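Local coordinates for MgGH51 (Meripilus giganteus, PDB 6ZPV), which probably hydrolyses terminal alpha-L-arabinofuranosyl residues from arabinose-containing polysaccharides, as a fungal GH51 alpha-L-arabinofuranosidase, at residues Thr4-Tyr18 with Phe515-Thr527. Numbering follows the deposited sequence.
Sequences TVNKNPSHTVPSTLY and FALNKGDQYLPST. With SO4 (sulfate ion), chain R; ACT (acetate ion), chain S.
His11 and Tyr523 touch where the N-terminal segment adds a short, weakly bonded edge strand, 11-12, to the C-terminal beta-sheet, before the chain enters the (beta/alpha)8 barrel, as in GH51 enzymes, at strand 20-21. It runs antiparallel to strand 522-523, with Thr12 opposite Gln522 as a non-hydrogen-bonded pair. Backbone bonds mark the path: Tyr523 N donates to His11 O (2.9 Å), Ser10 N to Tyr523 O, and Val13 N to Asp521 O. Nearer the N-terminus, Asn6 N donates to Pro525 O, while Thr4 N reaches Thr527 OG1 at 2.9 Å.

Among the aromatic contacts, Tyr523 CB sits over one face of the His11 imidazole, 3.7 Å from its centroid; the two rings are nearly parallel (15°) but slid apart, and His11 NE2 is hydrogen-bonded to Ser471 OG. The Tyr18 ring lies between Leu17 CG over one face and Phe515 CB over the other, the latter 4.2 Å from its centroid, with Lys519 CG at its edge. Because Tyr18 OH is also hydrogen-bonded to Glu468 OE2 of helix 454-469, an alanine in place of Tyr18 would probably leave Glu468 without this partner and open a gap beside Phe515 and Lys519.

Lys519 runs past Val13, CD 3.7 Å from Val13 CG1, and a bend at chi3 (77°) carries its ammonium to the Pro14-Leu17 turn. There NZ donates to a water held by Ser15 O and Tyr18 N, and to Pro14 O at 3.0 Å, from the carbonyl face opposite Leu17 N.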
ATOM      1  N   THR A   4     -21.628  -7.789  31.152  1.00 14.05           N
ATOM      2  CA  THR A   4     -22.850  -8.504  30.804  1.00 14.55           C
ATOM      3  C   THR A   4     -23.078  -8.340  29.312  1.00 13.96           C
ATOM      4  O   THR A   4     -23.112  -7.185  28.826  1.00 14.41           O
ATOM      5  CB  THR A   4     -24.011  -7.977  31.639  1.00 16.32           C
ATOM      6  OG1 THR A   4     -23.738  -8.246  33.020  1.00 18.16           O
ATOM      7  CG2 THR A   4     -25.325  -8.645  31.261  1.00 18.80           C
ATOM      8  N   VAL A   5     -23.335  -9.429  28.604  1.00 14.41           N
ATOM      9  CA  VAL A   5     -23.499  -9.442  27.139  1.00 13.87           C
ATOM     10  C   VAL A   5     -24.970  -9.564  26.815  1.00 15.20           C
ATOM     11  O   VAL A   5     -25.623 -10.521  27.277  1.00 15.79           O
ATOM     12  CB  VAL A   5     -22.686 -10.577  26.515  1.00 15.01           C
ATOM     13  CG1 VAL A   5     -22.799 -10.477  25.019  1.00 16.01           C
ATOM     14  CG2 VAL A   5     -21.230 -10.499  26.999  1.00 16.61           C
ATOM     15  N   ASN A   6     -25.515  -8.640  26.054  1.00 14.30           N
ATOM     16  CA  ASN A   6     -26.915  -8.735  25.614  1.00 14.87           C
ATOM     17  C   ASN A   6     -27.030  -9.799  24.538  1.00 16.29           C
ATOM     18  O   ASN A   6     -26.235  -9.812  23.565  1.00 17.44           O
ATOM     19  CB  ASN A   6     -27.350  -7.363  25.095  1.00 16.27           C
ATOM     20  CG  ASN A   6     -28.840  -7.142  25.008  1.00 18.48           C
ATOM     21  OD1 ASN A   6     -29.590  -8.003  24.547  1.00 17.92           O
ATOM     22  ND2 ASN A   6     -29.207  -5.931  25.416  1.00 28.81           N
ATOM     23  N   LYS A   7     -28.035 -10.664  24.655  1.00 16.08           N
ATOM     24  CA  LYS A   7     -28.296 -11.680  23.635  1.00 17.14           C
ATOM     25  C   LYS A   7     -28.861 -11.081  22.351  1.00 15.89           C
ATOM     26  O   LYS A   7     -28.872 -11.779  21.343  1.00 18.91           O
ATOM     27  CB  LYS A   7     -29.235 -12.773  24.125  1.00 21.28           C
ATOM     28  CG  LYS A   7     -30.660 -12.303  24.384  1.00 23.99           C
ATOM     29  CD  LYS A   7     -31.661 -13.419  24.715  1.00 36.97           C
ATOM     30  CE  LYS A   7     -32.985 -12.892  25.215  1.00 57.65           C
ATOM     31  NZ  LYS A   7     -33.674 -12.096  24.170  1.00 70.53           N
ATOM     32  N   ASN A   8     -29.376  -9.870  22.386  1.00 15.20           N
ATOM     33  CA  ASN A   8     -30.042  -9.232  21.236  1.00 14.70           C
ATOM     34  C   ASN A   8     -29.090  -8.289  20.523  1.00 13.70           C
ATOM     35  O   ASN A   8     -28.745  -7.238  21.078  1.00 14.64           O
ATOM     36  CB  ASN A   8     -31.255  -8.474  21.677  1.00 16.81           C
ATOM     37  CG  ASN A   8     -32.355  -9.355  22.208  1.00 18.38           C
ATOM     38  OD1 ASN A   8     -32.562 -10.484  21.724  1.00 20.84           O
ATOM     39  ND2 ASN A   8     -33.028  -8.832  23.203  1.00 25.16           N
ATOM     40  N   PRO A   9     -28.683  -8.571  19.274  1.00 14.09           N
ATOM     41  CA  PRO A   9     -27.850  -7.606  18.559  1.00 13.60           C
ATOM     42  C   PRO A   9     -28.567  -6.260  18.409  1.00 13.97           C
ATOM     43  O   PRO A   9     -29.787  -6.195  18.259  1.00 15.43           O
ATOM     44  CB  PRO A   9     -27.711  -8.221  17.141  1.00 15.69           C
ATOM     45  CG  PRO A   9     -27.944  -9.686  17.341  1.00 17.46           C
ATOM     46  CD  PRO A   9     -28.891  -9.808  18.535  1.00 15.90           C
ATOM     47  N   SER A  10     -27.792  -5.158  18.376  1.00 13.70           N
ATOM     48  CA  SER A  10     -28.322  -3.815  18.144  1.00 14.43           C
ATOM     49  C   SER A  10     -28.199  -3.399  16.671  1.00 13.47           C
ATOM     50  O   SER A  10     -28.973  -2.523  16.274  1.00 14.72           O
ATOM     51  CB  SER A  10     -27.692  -2.827  19.035  1.00 17.21           C
ATOM     52  OG  SER A  10     -26.278  -2.810  18.871  1.00 17.63           O
ATOM     53  N   HIS A  11     -27.257  -3.919  15.924  1.00 12.66           N
ATOM     54  CA  HIS A  11     -27.043  -3.501  14.538  1.00 14.12           C
ATOM     55  C   HIS A  11     -26.136  -4.491  13.832  1.00 12.23           C
ATOM     56  O   HIS A  11     -25.471  -5.312  14.494  1.00 13.00           O
ATOM     57  CB  HIS A  11     -26.504  -2.049  14.435  1.00 13.54           C
ATOM     58  CG  HIS A  11     -25.131  -1.880  14.922  1.00 13.60           C
ATOM     59  ND1 HIS A  11     -24.795  -1.475  16.207  1.00 16.39           N
ATOM     60  CD2 HIS A  11     -23.976  -2.063  14.268  1.00 12.99           C
ATOM     61  CE1 HIS A  11     -23.430  -1.403  16.254  1.00 14.55           C
ATOM     62  NE2 HIS A  11     -22.945  -1.754  15.076  1.00 15.29           N
ATOM     63  N   THR A  12     -26.115  -4.396  12.537  1.00 12.18           N
ATOM     64  CA  THR A  12     -25.221  -5.181  11.674  1.00 13.12           C
ATOM     65  C   THR A  12     -23.879  -4.517  11.587  1.00 13.63           C
ATOM     66  O   THR A  12     -23.771  -3.280  11.401  1.00 17.06           O
ATOM     67  CB  THR A  12     -25.869  -5.339  10.285  1.00 14.33           C
ATOM     68  OG1 THR A  12     -27.055  -6.141  10.347  1.00 14.06           O
ATOM     69  CG2 THR A  12     -24.936  -5.962   9.272  1.00 14.55           C
ATOM     70  N   VAL A  13     -22.827  -5.310  11.679  1.00 12.06           N
ATOM     71  CA  VAL A  13     -21.443  -4.824  11.515  1.00 12.13           C
ATOM     72  C   VAL A  13     -21.172  -4.846  10.020  1.00 12.20           C
ATOM     73  O   VAL A  13     -21.295  -5.884   9.393  1.00 13.55           O
ATOM     74  CB  VAL A  13     -20.448  -5.716  12.248  1.00 13.12           C
ATOM     75  CG1 VAL A  13     -19.050  -5.154  12.088  1.00 14.63           C
ATOM     76  CG2 VAL A  13     -20.781  -5.856  13.712  1.00 14.05           C
ATOM     77  N   PRO A  14     -20.843  -3.695   9.404  1.00 12.22           N
ATOM     78  CA  PRO A  14     -20.612  -3.645   7.959  1.00 13.46           C
ATOM     79  C   PRO A  14     -19.522  -4.620   7.518  1.00 12.38           C
ATOM     80  O   PRO A  14     -18.511  -4.772   8.226  1.00 12.80           O
ATOM     81  CB  PRO A  14     -20.153  -2.192   7.749  1.00 16.48           C
ATOM     82  CG  PRO A  14     -20.706  -1.411   8.836  1.00 18.59           C
ATOM     83  CD  PRO A  14     -20.635  -2.379  10.016  1.00 14.18           C
ATOM     84  N   SER A  15     -19.651  -5.146   6.307  1.00 12.24           N
ATOM     85  CA  SER A  15     -18.589  -6.000   5.735  1.00 12.95           C
ATOM     86  C   SER A  15     -17.303  -5.207   5.544  1.00 12.42           C
ATOM     87  O   SER A  15     -16.234  -5.860   5.554  1.00 13.04           O
ATOM     88  CB  SER A  15     -19.058  -6.598   4.412  1.00 14.55           C
ATOM     89  OG  SER A  15     -19.074  -5.661   3.359  1.00 16.89           O
ATOM     90  N   THR A  16     -17.382  -3.913   5.407  1.00 11.79           N
ATOM     91  CA  THR A  16     -16.264  -3.028   5.103  1.00 11.99           C
ATOM     92  C   THR A  16     -15.521  -2.491   6.316  1.00 11.04           C
ATOM     93  O   THR A  16     -14.627  -1.678   6.131  1.00 11.71           O
ATOM     94  CB  THR A  16     -16.805  -1.875   4.238  1.00 13.05           C
ATOM     95  OG1 THR A  16     -17.947  -1.306   4.891  1.00 13.72           O
ATOM     96  CG2 THR A  16     -17.161  -2.322   2.842  1.00 14.07           C
ATOM     97  N   LEU A  17     -15.850  -2.950   7.532  1.00 10.91           N
ATOM     98  CA  LEU A  17     -15.320  -2.211   8.700  1.00 10.28           C
ATOM     99  C   LEU A  17     -13.810  -2.120   8.685  1.00 10.38           C
ATOM    100  O   LEU A  17     -13.281  -1.041   9.038  1.00 11.26           O
ATOM    101  CB  LEU A  17     -15.810  -2.841   9.990  1.00 10.99           C
ATOM    102  CG  LEU A  17     -15.423  -2.108  11.263  1.00 10.96           C
ATOM    103  CD1 LEU A  17     -15.824  -0.655  11.263  1.00 12.45           C
ATOM    104  CD2 LEU A  17     -16.031  -2.811  12.468  1.00 11.53           C
ATOM    105  N   TYR A  18     -13.074  -3.176   8.387  1.00 10.61           N
ATOM    106  CA  TYR A  18     -11.612  -3.174   8.470  1.00 11.17           C
ATOM    107  C   TYR A  18     -10.974  -3.285   7.098  1.00 10.76           C
ATOM    108  O   TYR A  18     -11.325  -4.237   6.353  1.00 11.76           O
ATOM    109  CB  TYR A  18     -11.080  -4.270   9.400  1.00 11.68           C
ATOM    110  CG  TYR A  18     -11.665  -4.196  10.793  1.00 11.42           C
ATOM    111  CD1 TYR A  18     -11.264  -3.201  11.673  1.00 11.21           C
ATOM    112  CD2 TYR A  18     -12.635  -5.072  11.213  1.00 11.64           C
ATOM    113  CE1 TYR A  18     -11.834  -3.097  12.950  1.00 12.12           C
ATOM    114  CE2 TYR A  18     -13.199  -4.979  12.480  1.00 11.47           C
ATOM    115  CZ  TYR A  18     -12.816  -3.989  13.344  1.00 11.86           C
ATOM    116  OH  TYR A  18     -13.338  -3.878  14.615  1.00 12.93           O
ATOM    117  N   PHE A 515      -8.489  -7.947  14.893  1.00 11.19           N
ATOM    118  CA  PHE A 515      -9.810  -7.338  14.790  1.00 10.75           C
ATOM    119  C   PHE A 515     -10.527  -7.784  13.536  1.00 11.39           C
ATOM    120  O   PHE A 515     -11.729  -8.062  13.570  1.00 12.33           O
ATOM    121  CB  PHE A 515      -9.722  -5.806  14.925  1.00 11.28           C
ATOM    122  CG  PHE A 515      -9.746  -5.316  16.366  1.00 11.02           C
ATOM    123  CD1 PHE A 515      -8.786  -5.666  17.271  1.00 12.16           C
ATOM    124  CD2 PHE A 515     -10.776  -4.495  16.787  1.00 12.56           C
ATOM    125  CE1 PHE A 515      -8.894  -5.272  18.592  1.00 12.54           C
ATOM    126  CE2 PHE A 515     -10.880  -4.107  18.104  1.00 12.54           C
ATOM    127  CZ  PHE A 515      -9.933  -4.486  19.007  1.00 12.27           C
ATOM    128  N   ALA A 516      -9.835  -7.807  12.403  1.00 11.42           N
ATOM    129  CA  ALA A 516     -10.456  -8.078  11.104  1.00 11.48           C
ATOM    130  C   ALA A 516     -10.805  -9.534  10.903  1.00 12.22           C
ATOM    131  O   ALA A 516     -11.822  -9.833  10.257  1.00 14.12           O
ATOM    132  CB  ALA A 516      -9.515  -7.613   9.987  1.00 13.38           C
ATOM    133  N   LEU A 517      -9.991 -10.459  11.392  1.00 11.80           N
ATOM    134  CA  LEU A 517     -10.274 -11.891  11.162  1.00 12.81           C
ATOM    135  C   LEU A 517     -11.282 -12.459  12.173  1.00 15.47           C
ATOM    136  O   LEU A 517     -11.734 -13.637  11.997  1.00 18.98           O
ATOM    137  CB  LEU A 517      -8.994 -12.692  11.307  1.00 13.85           C
ATOM    138  CG  LEU A 517      -8.003 -12.574  10.157  1.00 15.55           C
ATOM    139  CD1 LEU A 517      -6.869 -13.532  10.387  1.00 17.42           C
ATOM    140  CD2 LEU A 517      -8.635 -12.870   8.797  1.00 18.05           C
ATOM    141  N   ASN A 518     -11.622 -11.746  13.202  1.00 13.28           N
ATOM    142  CA  ASN A 518     -12.481 -12.210  14.296  1.00 13.69           C
ATOM    143  C   ASN A 518     -13.634 -11.186  14.471  1.00 12.88           C
ATOM    144  O   ASN A 518     -13.734 -10.523  15.500  1.00 15.06           O
ATOM    145  CB  ASN A 518     -11.651 -12.404  15.575  1.00 14.13           C
ATOM    146  CG  ASN A 518     -10.485 -13.319  15.356  1.00 14.30           C
ATOM    147  OD1 ASN A 518     -10.613 -14.539  15.309  1.00 16.68           O
ATOM    148  ND2 ASN A 518      -9.325 -12.745  15.224  1.00 14.47           N
ATOM    149  N   LYS A 519     -14.440 -11.063  13.462  1.00 15.41           N
ATOM    150  CA  LYS A 519     -15.458 -10.003  13.342  1.00 15.14           C
ATOM    151  C   LYS A 519     -16.763 -10.619  12.796  1.00 15.79           C
ATOM    152  O   LYS A 519     -16.787 -11.172  11.681  1.00 19.85           O
ATOM    153  CB  LYS A 519     -15.027  -8.890  12.387  1.00 16.29           C
ATOM    154  CG  LYS A 519     -16.009  -7.710  12.354  1.00 17.26           C
ATOM    155  CD  LYS A 519     -16.007  -6.985  11.031  1.00 17.10           C
ATOM    156  CE  LYS A 519     -16.739  -7.723  10.010  1.00 17.75           C
ATOM    157  NZ  LYS A 519     -16.635  -7.087   8.737  1.00 18.27           N
ATOM    158  N   GLY A 520     -17.764 -10.595  13.598  1.00 14.14           N
ATOM    159  CA  GLY A 520     -19.058 -11.050  13.172  1.00 13.60           C
ATOM    160  C   GLY A 520     -19.826  -9.988  12.366  1.00 13.66           C
ATOM    161  O   GLY A 520     -19.373  -8.845  12.209  1.00 15.87           O
ATOM    162  N   ASP A 521     -20.997 -10.358  11.924  1.00 12.26           N
ATOM    163  CA  ASP A 521     -21.941  -9.484  11.227  1.00 12.70           C
ATOM    164  C   ASP A 521     -23.004  -8.916  12.147  1.00 12.15           C
ATOM    165  O   ASP A 521     -23.758  -8.043  11.713  1.00 12.87           O
ATOM    166  CB  ASP A 521     -22.527 -10.176   9.979  1.00 13.15           C
ATOM    167  CG  ASP A 521     -23.297 -11.436  10.271  1.00 13.49           C
ATOM    168  OD1 ASP A 521     -23.396 -11.815  11.448  1.00 14.70           O
ATOM    169  OD2 ASP A 521     -23.880 -12.003   9.321  1.00 17.26           O
ATOM    170  N   GLN A 522     -23.034  -9.343  13.411  1.00 12.53           N
ATOM    171  CA  GLN A 522     -23.970  -8.793  14.403  1.00 12.27           C
ATOM    172  C   GLN A 522     -23.160  -8.128  15.524  1.00 11.79           C
ATOM    173  O   GLN A 522     -22.199  -8.746  16.048  1.00 12.77           O
ATOM    174  CB  GLN A 522     -24.826  -9.902  15.034  1.00 12.53           C
ATOM    175  CG  GLN A 522     -25.559 -10.802  14.038  1.00 12.44           C
ATOM    176  CD  GLN A 522     -26.366 -11.853  14.741  1.00 13.15           C
ATOM    177  OE1 GLN A 522     -25.951 -12.415  15.774  1.00 15.04           O
ATOM    178  NE2 GLN A 522     -27.582 -12.141  14.221  1.00 14.16           N
ATOM    179  N   TYR A 523     -23.547  -6.924  15.953  1.00 11.38           N
ATOM    180  CA  TYR A 523     -22.957  -6.276  17.131  1.00 11.79           C
ATOM    181  C   TYR A 523     -23.800  -6.619  18.352  1.00 11.61           C
ATOM    182  O   TYR A 523     -24.997  -6.338  18.345  1.00 12.82           O
ATOM    183  CB  TYR A 523     -22.825  -4.755  16.984  1.00 11.93           C
ATOM    184  CG  TYR A 523     -22.183  -4.138  18.201  1.00 11.62           C
ATOM    185  CD1 TYR A 523     -20.820  -4.275  18.432  1.00 11.75           C
ATOM    186  CD2 TYR A 523     -22.960  -3.503  19.153  1.00 12.06           C
ATOM    187  CE1 TYR A 523     -20.242  -3.818  19.600  1.00 12.22           C
ATOM    188  CE2 TYR A 523     -22.385  -3.020  20.298  1.00 12.13           C
ATOM    189  CZ  TYR A 523     -21.033  -3.208  20.551  1.00 12.00           C
ATOM    190  OH  TYR A 523     -20.449  -2.773  21.722  1.00 12.33           O
ATOM    191  N   LEU A 524     -23.163  -7.176  19.370  1.00 11.89           N
ATOM    192  CA  LEU A 524     -23.852  -7.547  20.631  1.00 12.00           C
ATOM    193  C   LEU A 524     -23.515  -6.497  21.694  1.00 12.14           C
ATOM    194  O   LEU A 524     -22.383  -6.418  22.166  1.00 12.90           O
ATOM    195  CB  LEU A 524     -23.403  -8.933  21.106  1.00 12.81           C
ATOM    196  CG  LEU A 524     -23.781 -10.087  20.236  1.00 13.42           C
ATOM    197  CD1 LEU A 524     -23.246 -11.364  20.807  1.00 15.29           C
ATOM    198  CD2 LEU A 524     -25.318 -10.244  20.106  1.00 20.79           C
ATOM    199  N   PRO A 525     -24.503  -5.661  22.092  1.00 12.23           N
ATOM    200  CA  PRO A 525     -24.211  -4.684  23.136  1.00 13.14           C
ATOM    201  C   PRO A 525     -23.748  -5.384  24.427  1.00 12.67           C
ATOM    202  O   PRO A 525     -24.167  -6.528  24.723  1.00 13.58           O
ATOM    203  CB  PRO A 525     -25.538  -3.931  23.374  1.00 16.46           C
ATOM    204  CG  PRO A 525     -26.378  -4.259  22.177  1.00 18.98           C
ATOM    205  CD  PRO A 525     -25.893  -5.582  21.603  1.00 13.41           C
ATOM    206  N   SER A 526     -22.946  -4.666  25.182  1.00 12.43           N
ATOM    207  CA  SER A 526     -22.419  -5.162  26.461  1.00 12.48           C
ATOM    208  C   SER A 526     -22.297  -3.987  27.398  1.00 12.57           C
ATOM    209  O   SER A 526     -22.351  -2.804  26.988  1.00 13.48           O
ATOM    210  CB  SER A 526     -21.111  -5.903  26.270  1.00 12.59           C
ATOM    211  OG  SER A 526     -20.096  -5.039  25.751  1.00 13.58           O
ATOM    212  N   THR A 527     -22.049  -4.281  28.679  1.00 12.86           N
ATOM    213  CA  THR A 527     -21.618  -3.250  29.616  1.00 12.55           C
ATOM    214  C   THR A 527     -20.635  -2.306  28.951  1.00 12.51           C
ATOM    215  O   THR A 527     -19.667  -2.782  28.346  1.00 13.20           O
ATOM    216  CB  THR A 527     -20.964  -3.924  30.820  1.00 13.46           C
ATOM    217  OG1 THR A 527     -21.829  -4.942  31.356  1.00 13.85           O
ATOM    218  CG2 THR A 527     -20.548  -2.956  31.904  1.00 15.59           C
TER
HETATM  219  S   SO4 R 728     -21.929  -3.765   3.643  0.76 18.39           S
HETATM  220  O1  SO4 R 728     -20.484  -3.590   3.390  0.75 20.51           O
HETATM  221  O2  SO4 R 728     -22.709  -4.097   2.490  0.75 27.22           O
HETATM  222  O3  SO4 R 728     -22.434  -2.446   4.184  0.75 25.00           O
HETATM  223  O4  SO4 R 728     -22.021  -4.716   4.741  0.75 21.98           O
HETATM  224  C   ACT S 729     -23.906  -2.760  33.231  1.00 42.73           C
HETATM  225  O   ACT S 729     -24.073  -1.490  32.762  1.00 46.75           O
HETATM  226  OXT ACT S 729     -24.085  -3.858  32.562  1.00 30.01           O
HETATM  227  CH3 ACT S 729     -23.329  -2.968  34.676  1.00 61.34           C
HETATM  228  O   HOH W   1     -19.661  -8.108   8.513  0.70 19.71           O
HETATM  229  O   HOH W   2     -14.273  -5.800   7.667  1.00 12.85           O